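Local coordinates for putative branched chain amino acid ABC transporter, periplasmic amino acid-binding protein (Brucella ovis, PDB 4XFK), which probably serves as the periplasmic binding component of an ABC transport system for branched-chain and related amino acids, at residues A[27-38]-A[294-304]; A[136-144]-A[168-179]. The protein carries 1 engineered substitution. One frame throughout, in Å; residues are numbered along the deposited sequence. Where two conformers were deposited one is given.

Contact 1. Residues A[27-38]-A[294-304]; sequences TGLLYRAAVLYQ and YVEPAAVFGLQ. With NA (sodium ion), chain D.
Val295 crosses over one face of the Tyr31 ring at about a right angle, and this pair opens a line of apolar contacts between two helices. Its CG2 stands 4.0 Å from the ring centroid, in a CH-pi contact. With chi1 of -63°, Val295 holds CG2 between its own N and carbonyl carbon, where it also touches Leu30 CB. Further along, Ala34 CB meets Ala299 CB at 3.6 Å. These small side chains suit the 8.5 Å separation of the helix axes. The short helix segments run in the same general direction, with their axes at 29°. Val300 CG2 packs between Ala34 and Tyr37, and Leu303 CD1 reaches Val35.

Polar contacts sit at both ends. Thr27 OG1 approaches the Tyr294 ring in its plane and hydrogen-bonds Tyr294 OH at 2.7 Å. Leu30 CD1 meets the same ring at its edge. At the far end Gln38 bends at chi2 (58°), which brings its amide beside Gln304. Gln304 NE2 gives Gln38 OE1 a weak bond of 3.4 Å, though a fairly straight one. A water bridges Gln38 NE2 and Leu303 O. The CG of Glu296 packs across Leu30 CB, and its OE2 is held by His290 and Tyr284.

The metal contact belongs to Tyr31. Its OH binds the sodium ion at 2.4 Å, and Val295 CG1 packs 3.3 Å from that oxygen. Two waters and the carbonyl oxygens of Gly85 and Gly116 are the other ligands.

Helix 26-44 follows the first strand of the parallel sheet, whereas helix 296-312 comes much later in the chain. Such pairing of sequence-distant helices in one lobe is characteristic of the two-lobed periplasmic binding protein fold, in which the chain crosses between lobes more than once.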
loop_
_atom_site.group_PDB
_atom_site.type_symbol
_atom_site.label_atom_id
_atom_site.label_comp_id
_atom_site.label_asym_id
_atom_site.label_seq_id
_atom_site.Cartn_x
_atom_site.Cartn_y
_atom_site.Cartn_z
ATOM N N THR A 27 -5.785 -4.913 9.153
ATOM C CA THR A 27 -4.876 -4.151 8.311
ATOM C C THR A 27 -4.252 -2.982 9.076
ATOM O O THR A 27 -3.037 -2.766 9.006
ATOM C CB THR A 27 -5.573 -3.685 7.021
ATOM O OG1 THR A 27 -5.947 -4.842 6.263
ATOM C CG2 THR A 27 -4.649 -2.832 6.163
ATOM N N GLY A 28 -5.070 -2.244 9.827
ATOM C CA GLY A 28 -4.570 -1.129 10.616
ATOM C C GLY A 28 -3.490 -1.553 11.595
ATOM O O GLY A 28 -2.513 -0.828 11.809
ATOM N N LEU A 29 -3.631 -2.746 12.169
ATOM C CA LEU A 29 -2.624 -3.238 13.111
ATOM C C LEU A 29 -1.300 -3.587 12.433
ATOM O O LEU A 29 -0.241 -3.535 13.064
ATOM C CB LEU A 29 -3.164 -4.428 13.909
ATOM C CG LEU A 29 -4.221 -4.043 14.941
ATOM C CD1 LEU A 29 -4.929 -5.288 15.456
ATOM C CD2 LEU A 29 -3.594 -3.272 16.097
ATOM N N LEU A 30 -1.344 -3.951 11.152
ATOM C CA LEU A 30 -0.112 -4.191 10.404
ATOM C C LEU A 30 0.558 -2.857 10.054
ATOM O O LEU A 30 1.788 -2.763 10.080
ATOM C CB LEU A 30 -0.363 -5.063 9.166
ATOM C CG LEU A 30 -0.841 -6.486 9.500
ATOM C CD1 LEU A 30 -1.210 -7.232 8.217
ATOM C CD2 LEU A 30 0.209 -7.261 10.322
ATOM N N TYR A 31 -0.237 -1.822 9.761
ATOM C CA TYR A 31 0.335 -0.466 9.680
ATOM C C TYR A 31 1.005 -0.094 10.997
ATOM O O TYR A 31 2.118 0.429 10.998
ATOM C CB TYR A 31 -0.700 0.606 9.251
ATOM C CG TYR A 31 -0.920 0.565 7.761
ATOM C CD1 TYR A 31 0.035 1.074 6.891
ATOM C CD2 TYR A 31 -2.062 -0.023 7.219
ATOM C CE1 TYR A 31 -0.142 1.007 5.524
ATOM C CE2 TYR A 31 -2.250 -0.102 5.843
ATOM C CZ TYR A 31 -1.288 0.413 4.998
ATOM O OH TYR A 31 -1.457 0.313 3.631
ATOM N N ARG A 32 0.338 -0.360 12.114
ATOM C CA ARG A 32 0.938 -0.068 13.407
ATOM C C ARG A 32 2.265 -0.795 13.580
ATOM O O ARG A 32 3.247 -0.194 13.988
ATOM C CB ARG A 32 -0.008 -0.441 14.537
ATOM C CG ARG A 32 0.551 -0.112 15.911
ATOM C CD ARG A 32 -0.424 -0.512 16.990
ATOM N NE ARG A 32 0.097 -0.268 18.332
ATOM C CZ ARG A 32 0.815 -1.162 19.007
ATOM N NH1 ARG A 32 1.095 -2.334 18.450
ATOM N NH2 ARG A 32 1.246 -0.895 20.225
ATOM N N ALA A 33 2.299 -2.085 13.263
ATOM C CA ALA A 33 3.534 -2.859 13.402
ATOM C C ALA A 33 4.665 -2.248 12.569
ATOM O O ALA A 33 5.790 -2.104 13.046
ATOM C CB ALA A 33 3.303 -4.322 13.021
ATOM N N ALA A 34 4.359 -1.872 11.324
ATOM C CA ALA A 34 5.380 -1.355 10.411
ATOM C C ALA A 34 5.858 0.037 10.832
ATOM O O ALA A 34 7.056 0.344 10.782
ATOM C CB ALA A 34 4.850 -1.325 8.989
ATOM N N VAL A 35 4.920 0.879 11.255
ATOM C CA VAL A 35 5.252 2.218 11.721
ATOM C C VAL A 35 6.086 2.162 13.006
ATOM O O VAL A 35 7.108 2.848 13.125
ATOM C CB VAL A 35 3.972 3.064 11.895
ATOM C CG1 VAL A 35 4.271 4.398 12.578
ATOM C CG2 VAL A 35 3.318 3.298 10.536
ATOM N N LEU A 36 5.679 1.332 13.959
ATOM C CA LEU A 36 6.459 1.203 15.190
ATOM C C LEU A 36 7.825 0.598 14.886
ATOM O O LEU A 36 8.820 0.971 15.494
ATOM C CB LEU A 36 5.714 0.366 16.229
ATOM C CG LEU A 36 4.466 1.051 16.785
ATOM C CD1 LEU A 36 3.824 0.205 17.876
ATOM C CD2 LEU A 36 4.787 2.437 17.304
ATOM N N TYR A 37 7.882 -0.332 13.937
ATOM C CA TYR A 37 9.174 -0.905 13.554
ATOM C C TYR A 37 10.130 0.173 13.033
ATOM O O TYR A 37 11.251 0.309 13.527
ATOM C CB TYR A 37 8.996 -2.017 12.510
ATOM C CG TYR A 37 10.294 -2.551 11.939
ATOM C CD1 TYR A 37 10.949 -3.628 12.530
ATOM C CD2 TYR A 37 10.848 -1.999 10.788
ATOM C CE1 TYR A 37 12.131 -4.120 11.999
ATOM C CE2 TYR A 37 12.026 -2.485 10.252
ATOM C CZ TYR A 37 12.668 -3.544 10.860
ATOM O OH TYR A 37 13.839 -4.023 10.313
ATOM N N GLN A 38 9.702 0.938 12.032
ATOM C CA GLN A 38 10.643 1.842 11.382
ATOM C C GLN A 38 10.877 3.140 12.150
ATOM O O GLN A 38 12.013 3.623 12.229
ATOM C CB GLN A 38 10.271 2.104 9.923
ATOM C CG GLN A 38 11.394 2.794 9.162
ATOM C CD GLN A 38 12.699 2.002 9.180
ATOM O OE1 GLN A 38 12.700 0.779 9.076
ATOM N NE2 GLN A 38 13.816 2.707 9.285
ATOM N N TYR A 294 2.223 -7.883 2.610
ATOM C CA TYR A 294 1.002 -7.115 2.427
ATOM C C TYR A 294 1.337 -5.617 2.611
ATOM O O TYR A 294 2.243 -5.123 1.932
ATOM C CB TYR A 294 -0.064 -7.697 3.371
ATOM C CG TYR A 294 -1.436 -7.036 3.427
ATOM C CD1 TYR A 294 -2.093 -6.594 2.282
ATOM C CD2 TYR A 294 -2.075 -6.871 4.655
ATOM C CE1 TYR A 294 -3.352 -6.001 2.372
ATOM C CE2 TYR A 294 -3.319 -6.286 4.755
ATOM C CZ TYR A 294 -3.945 -5.846 3.609
ATOM O OH TYR A 294 -5.185 -5.253 3.677
ATOM N N VAL A 295 0.672 -4.904 3.521
ATOM C CA VAL A 295 0.856 -3.452 3.655
ATOM C C VAL A 295 2.187 -3.040 4.296
ATOM O O VAL A 295 2.572 -1.863 4.251
ATOM C CB VAL A 295 -0.302 -2.811 4.455
ATOM C CG1 VAL A 295 -1.626 -3.002 3.695
ATOM C CG2 VAL A 295 -0.387 -3.408 5.856
ATOM N N GLU A 296 2.890 -3.992 4.905
ATOM C CA GLU A 296 4.039 -3.643 5.742
ATOM C C GLU A 296 5.271 -3.115 4.994
ATOM O O GLU A 296 5.835 -2.109 5.415
ATOM C CB GLU A 296 4.394 -4.790 6.694
ATOM C CG GLU A 296 3.238 -5.145 7.611
ATOM C CD GLU A 296 3.525 -6.358 8.470
ATOM O OE1 GLU A 296 3.755 -7.456 7.911
ATOM O OE2 GLU A 296 3.517 -6.214 9.713
ATOM N N PRO A 297 5.696 -3.779 3.901
ATOM C CA PRO A 297 6.896 -3.276 3.214
ATOM C C PRO A 297 6.805 -1.814 2.737
ATOM O O PRO A 297 7.764 -1.067 2.968
ATOM C CB PRO A 297 7.057 -4.263 2.053
ATOM C CG PRO A 297 6.495 -5.551 2.619
ATOM C CD PRO A 297 5.266 -5.080 3.349
ATOM N N ALA A 298 5.700 -1.393 2.122
ATOM C CA ALA A 298 5.596 0.006 1.682
ATOM C C ALA A 298 5.700 0.960 2.869
ATOM O O ALA A 298 6.332 2.019 2.780
ATOM C CB ALA A 298 4.308 0.259 0.924
ATOM N N ALA A 299 5.092 0.587 3.991
ATOM C CA ALA A 299 5.128 1.446 5.168
ATOM C C ALA A 299 6.549 1.563 5.704
ATOM O O ALA A 299 7.022 2.670 5.999
ATOM C CB ALA A 299 4.178 0.946 6.232
ATOM N N VAL A 300 7.256 0.442 5.794
ATOM C CA VAL A 300 8.638 0.471 6.261
ATOM C C VAL A 300 9.547 1.230 5.289
ATOM O O VAL A 300 10.311 2.116 5.693
ATOM C CB VAL A 300 9.200 -0.951 6.481
ATOM C CG1 VAL A 300 10.701 -0.889 6.760
ATOM C CG2 VAL A 300 8.440 -1.669 7.596
ATOM N N PHE A 301 9.464 0.898 4.006
ATOM C CA PHE A 301 10.372 1.496 3.031
ATOM C C PHE A 301 10.089 2.998 2.889
ATOM O O PHE A 301 11.005 3.813 2.751
ATOM C CB PHE A 301 10.286 0.793 1.668
ATOM C CG PHE A 301 10.609 -0.690 1.695
ATOM C CD1 PHE A 301 11.288 -1.268 2.756
ATOM C CD2 PHE A 301 10.206 -1.511 0.647
ATOM C CE1 PHE A 301 11.563 -2.635 2.771
ATOM C CE2 PHE A 301 10.490 -2.876 0.651
ATOM C CZ PHE A 301 11.157 -3.435 1.716
ATOM N N GLY A 302 8.815 3.364 2.947
ATOM C CA GLY A 302 8.449 4.762 2.908
ATOM C C GLY A 302 9.027 5.512 4.084
ATOM O O GLY A 302 9.546 6.620 3.930
ATOM N N LEU A 303 8.944 4.911 5.265
ATOM C CA LEU A 303 9.498 5.558 6.449
ATOM C C LEU A 303 11.023 5.549 6.444
ATOM O O LEU A 303 11.639 6.413 7.057
ATOM C CB LEU A 303 8.925 4.961 7.731
ATOM C CG LEU A 303 7.449 5.276 7.976
ATOM C CD1 LEU A 303 6.907 4.466 9.156
ATOM C CD2 LEU A 303 7.247 6.762 8.223
ATOM N N GLN A 304 11.639 4.611 5.722
ATOM C CA GLN A 304 13.082 4.681 5.488
ATOM C C GLN A 304 13.442 5.882 4.618
ATOM O O GLN A 304 14.419 6.577 4.894
ATOM C CB GLN A 304 13.623 3.382 4.883
ATOM C CG GLN A 304 13.579 2.225 5.860
ATOM C CD GLN A 304 14.225 0.958 5.334
ATOM O OE1 GLN A 304 14.675 0.905 4.191
ATOM N NE2 GLN A 304 14.272 -0.077 6.172
HETATM NA NA NA D . -3.399 0.308 2.304
HETATM O O HOH W 1 13.683 5.354 8.753
HETATM O O HOH W 2 -2.886 -1.224 0.716
HETATM O O HOH W 3 -5.108 -0.926 3.004
#

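Contact 2. Residues A[136-144]-A[168-179]; sequences PNAAIRFKT and WGVDVENTVVAN. Engineered in segment 136-144: Arg141 (natural residue His).
Phe142 lays one ring face against Val172. The methyl CG1 of Val172 sits almost over the ring centre, 3.6 Å from the centroid and 13° off the normal. Chi1 of -72° points the Phe142 ring away from its own carbonyl carbon and into the hole formed by Trp168, Val172, Thr175 and Val176. Trp168 CH2 comes to the edge of that ring, near its plane, 4.1 Å from Phe142 CE2.

One turn earlier, Ala138 is a second knob, set among Trp168, Asp171, Val172 and Thr175. Its CB is 3.6 Å from Trp168 CZ3. The indole swings across to it because Trp168 CG is anti to the backbone N. Val172 CG2 covers one face of the indole, and NE1 bonds Gly219 O. This is knobs-into-holes packing. Helices 138-152 and 167-184 are joined through strand 158-164 in one alpha/beta lobe of the periplasmic binding protein fold. The short axes cross at -43°.

Asn137 is the N-cap of the first helix: its OD1 accepts from Ile140 N at 3.0 Å, and its ND2 bonds Asp387 OD1. The engineered Arg141 brings CG to the edge of the indole, 4.2 Å from CH2, and its guanidinium pairs with Glu118. Thr175 turns CG2 toward Phe142 CB, while its hydroxyl donates to Asp171 O. Beyond it, Asn179 ND2 gives hydrogen bonds to two waters, which donate to Ala139 O and, weakly, to Phe142 O.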
loop_
_atom_site.group_PDB
_atom_site.type_symbol
_atom_site.label_atom_id
_atom_site.label_comp_id
_atom_site.label_asym_id
_atom_site.label_seq_id
_atom_site.Cartn_x
_atom_site.Cartn_y
_atom_site.Cartn_z
ATOM N N PRO A 136 2.436 1.603 -3.631
ATOM C CA PRO A 136 1.866 1.573 -4.984
ATOM C C PRO A 136 0.524 2.299 -5.057
ATOM O O PRO A 136 -0.031 2.781 -4.058
ATOM C CB PRO A 136 1.667 0.075 -5.256
ATOM C CG PRO A 136 2.661 -0.598 -4.342
ATOM C CD PRO A 136 2.666 0.248 -3.099
ATOM N N ASN A 137 0.024 2.392 -6.279
ATOM C CA ASN A 137 -1.333 2.846 -6.536
ATOM C C ASN A 137 -1.975 1.858 -7.511
ATOM O O ASN A 137 -1.311 0.913 -7.960
ATOM C CB ASN A 137 -1.340 4.292 -7.055
ATOM C CG ASN A 137 -0.571 4.449 -8.346
ATOM O OD1 ASN A 137 -0.766 3.685 -9.293
ATOM N ND2 ASN A 137 0.326 5.434 -8.387
ATOM N N ALA A 138 -3.244 2.060 -7.845
ATOM C CA ALA A 138 -3.951 1.093 -8.681
ATOM C C ALA A 138 -3.251 0.836 -10.011
ATOM O O ALA A 138 -3.213 -0.297 -10.490
ATOM C CB ALA A 138 -5.381 1.555 -8.928
ATOM N N ALA A 139 -2.705 1.890 -10.601
ATOM C CA ALA A 139 -2.046 1.763 -11.898
ATOM C C ALA A 139 -0.782 0.919 -11.798
ATOM O O ALA A 139 -0.551 0.024 -12.610
ATOM C CB ALA A 139 -1.738 3.140 -12.487
ATOM N N ILE A 140 0.035 1.199 -10.791
ATOM C CA ILE A 140 1.260 0.442 -10.600
ATOM C C ILE A 140 0.948 -1.029 -10.296
ATOM O O ILE A 140 1.552 -1.933 -10.884
ATOM C CB ILE A 140 2.117 1.050 -9.468
ATOM C CG1 ILE A 140 2.546 2.484 -9.827
ATOM C CG2 ILE A 140 3.311 0.155 -9.164
ATOM C CD1 ILE A 140 3.208 3.240 -8.675
ATOM N N ARG A 141 0.011 -1.268 -9.375
ATOM C CA ARG A 141 -0.357 -2.636 -9.011
ATOM C C ARG A 141 -0.771 -3.458 -10.232
ATOM O O ARG A 141 -0.291 -4.578 -10.443
ATOM C CB ARG A 141 -1.520 -2.652 -8.014
ATOM C CG ARG A 141 -1.203 -2.170 -6.607
ATOM C CD ARG A 141 -0.330 -3.114 -5.810
ATOM N NE ARG A 141 -0.308 -2.673 -4.418
ATOM C CZ ARG A 141 0.356 -3.283 -3.442
ATOM N NH1 ARG A 141 1.049 -4.387 -3.687
ATOM N NH2 ARG A 141 0.331 -2.782 -2.214
ATOM N N PHE A 142 -1.686 -2.911 -11.028
ATOM C CA PHE A 142 -2.345 -3.743 -12.026
ATOM C C PHE A 142 -1.653 -3.813 -13.371
ATOM O O PHE A 142 -1.763 -4.817 -14.063
ATOM C CB PHE A 142 -3.865 -3.534 -12.030
ATOM C CG PHE A 142 -4.486 -4.146 -10.822
ATOM C CD1 PHE A 142 -4.834 -5.493 -10.820
ATOM C CD2 PHE A 142 -4.568 -3.430 -9.633
ATOM C CE1 PHE A 142 -5.322 -6.097 -9.678
ATOM C CE2 PHE A 142 -5.050 -4.033 -8.475
ATOM C CZ PHE A 142 -5.411 -5.368 -8.494
ATOM N N LYS A 143 -0.870 -2.796 -13.710
ATOM C CA LYS A 143 0.037 -2.897 -14.843
ATOM C C LYS A 143 1.086 -3.961 -14.554
ATOM O O LYS A 143 1.319 -4.865 -15.357
ATOM C CB LYS A 143 0.739 -1.565 -15.089
ATOM C CG LYS A 143 1.942 -1.692 -16.009
ATOM C CD LYS A 143 2.807 -0.435 -16.016
ATOM C CE LYS A 143 3.681 -0.313 -14.763
ATOM N NZ LYS A 143 3.014 0.426 -13.654
ATOM N N THR A 144 1.728 -3.858 -13.386
ATOM C CA THR A 144 2.806 -4.797 -13.081
ATOM C C THR A 144 2.331 -6.240 -12.937
ATOM O O THR A 144 2.996 -7.147 -13.436
ATOM C CB THR A 144 3.688 -4.380 -11.864
ATOM O OG1 THR A 144 2.890 -4.292 -10.679
ATOM C CG2 THR A 144 4.391 -3.045 -12.109
ATOM N N TRP A 168 -11.058 2.999 -4.539
ATOM C CA TRP A 168 -9.994 2.046 -4.844
ATOM C C TRP A 168 -10.416 0.983 -5.864
ATOM O O TRP A 168 -9.733 0.763 -6.869
ATOM C CB TRP A 168 -9.496 1.385 -3.552
ATOM C CG TRP A 168 -8.757 0.098 -3.782
ATOM C CD1 TRP A 168 -9.170 -1.155 -3.417
ATOM C CD2 TRP A 168 -7.488 -0.071 -4.428
ATOM N NE1 TRP A 168 -8.237 -2.089 -3.789
ATOM C CE2 TRP A 168 -7.197 -1.453 -4.415
ATOM C CE3 TRP A 168 -6.581 0.807 -5.035
ATOM C CZ2 TRP A 168 -6.031 -1.982 -4.975
ATOM C CZ3 TRP A 168 -5.417 0.279 -5.582
ATOM C CH2 TRP A 168 -5.155 -1.101 -5.552
ATOM N N GLY A 169 -11.536 0.319 -5.607
ATOM C CA GLY A 169 -11.974 -0.760 -6.472
ATOM C C GLY A 169 -12.368 -0.291 -7.857
ATOM O O GLY A 169 -12.131 -0.983 -8.852
ATOM N N VAL A 170 -12.984 0.881 -7.926
ATOM C CA VAL A 170 -13.317 1.497 -9.199
ATOM C C VAL A 170 -12.038 1.769 -9.992
ATOM O O VAL A 170 -11.985 1.504 -11.191
ATOM C CB VAL A 170 -14.127 2.780 -8.960
ATOM C CG1 VAL A 170 -14.249 3.611 -10.238
ATOM C CG2 VAL A 170 -15.503 2.416 -8.412
ATOM N N ASP A 171 -11.003 2.269 -9.317
ATOM C CA ASP A 171 -9.737 2.522 -9.995
ATOM C C ASP A 171 -9.099 1.233 -10.513
ATOM O O ASP A 171 -8.503 1.222 -11.599
ATOM C CB ASP A 171 -8.743 3.229 -9.070
ATOM C CG ASP A 171 -9.080 4.688 -8.828
ATOM O OD1 ASP A 171 -9.849 5.282 -9.606
ATOM O OD2 ASP A 171 -8.539 5.250 -7.856
ATOM N N VAL A 172 -9.201 0.148 -9.744
ATOM C CA VAL A 172 -8.673 -1.126 -10.218
ATOM C C VAL A 172 -9.420 -1.576 -11.473
ATOM O O VAL A 172 -8.800 -1.934 -12.479
ATOM C CB VAL A 172 -8.721 -2.237 -9.132
ATOM C CG1 VAL A 172 -8.312 -3.581 -9.736
ATOM C CG2 VAL A 172 -7.816 -1.872 -7.954
ATOM N N GLU A 173 -10.745 -1.567 -11.417
ATOM C CA GLU A 173 -11.515 -1.948 -12.593
ATOM C C GLU A 173 -11.143 -1.101 -13.808
ATOM O O GLU A 173 -10.914 -1.630 -14.901
ATOM C CB GLU A 173 -13.016 -1.832 -12.339
ATOM C CG GLU A 173 -13.837 -2.281 -13.549
ATOM C CD GLU A 173 -15.328 -2.128 -13.354
ATOM O OE1 GLU A 173 -15.923 -2.959 -12.643
ATOM O OE2 GLU A 173 -15.906 -1.185 -13.934
ATOM N N ASN A 174 -11.082 0.217 -13.627
ATOM C CA ASN A 174 -10.776 1.106 -14.744
ATOM C C ASN A 174 -9.377 0.836 -15.302
ATOM O O ASN A 174 -9.164 0.859 -16.509
ATOM C CB ASN A 174 -10.929 2.575 -14.340
ATOM C CG ASN A 174 -12.381 2.980 -14.129
ATOM O OD1 ASN A 174 -13.300 2.323 -14.618
ATOM N ND2 ASN A 174 -12.590 4.078 -13.411
ATOM N N THR A 175 -8.430 0.559 -14.413
ATOM C CA THR A 175 -7.062 0.233 -14.810
ATOM C C THR A 175 -6.994 -1.077 -15.593
ATOM O O THR A 175 -6.386 -1.141 -16.661
ATOM C CB THR A 175 -6.157 0.123 -13.573
ATOM O OG1 THR A 175 -6.119 1.381 -12.892
ATOM C CG2 THR A 175 -4.746 -0.276 -13.974
ATOM N N VAL A 176 -7.635 -2.115 -15.068
ATOM C CA VAL A 176 -7.648 -3.417 -15.721
ATOM C C VAL A 176 -8.281 -3.324 -17.119
ATOM O O VAL A 176 -7.759 -3.882 -18.083
ATOM C CB VAL A 176 -8.379 -4.458 -14.838
ATOM C CG1 VAL A 176 -8.708 -5.714 -15.630
ATOM C CG2 VAL A 176 -7.540 -4.792 -13.605
ATOM N N VAL A 177 -9.386 -2.591 -17.228
ATOM C CA VAL A 177 -10.042 -2.363 -18.515
ATOM C C VAL A 177 -9.149 -1.555 -19.461
ATOM O O VAL A 177 -9.034 -1.887 -20.633
ATOM C CB VAL A 177 -11.395 -1.646 -18.322
ATOM C CG1 VAL A 177 -11.944 -1.125 -19.651
ATOM C CG2 VAL A 177 -12.388 -2.582 -17.651
ATOM N N ALA A 178 -8.501 -0.511 -18.945
ATOM C CA ALA A 178 -7.651 0.346 -19.772
ATOM C C ALA A 178 -6.447 -0.393 -20.348
ATOM O O ALA A 178 -6.006 -0.086 -21.457
ATOM C CB ALA A 178 -7.196 1.579 -18.992
ATOM N N ASN A 179 -5.929 -1.369 -19.603
ATOM C CA ASN A 179 -4.726 -2.097 -20.009
ATOM C C ASN A 179 -4.993 -3.327 -20.880
ATOM O O ASN A 179 -4.056 -3.949 -21.390
ATOM C CB ASN A 179 -3.920 -2.524 -18.777
ATOM C CG ASN A 179 -3.297 -1.352 -18.049
ATOM O OD1 ASN A 179 -3.047 -0.304 -18.638
ATOM N ND2 ASN A 179 -3.037 -1.528 -16.761
HETATM O O HOH W 4 -1.722 0.603 -15.271
HETATM O O HOH W 5 -3.961 -4.211 -15.850
#

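Contact 2 is nested within the chain loop closed by contact 1. Their centres lie 22 Å apart, yet their nearest atoms come within about 4 Å without touching. The segments of contact 1 are 256 residues apart at their closest ends, those of contact 2 only 24. The sodium ion of contact 1 lies on the side that faces contact 2. The side chain of the engineered Arg141 comes within about 7 Å of this same ion. Trp168 lies about 4 Å from a bound acetate, which probably comes from the crystallisation liquor but may mark a pocket. The two contacts probably belong to different lobes of the binding-protein fold, with the ligand cleft between them.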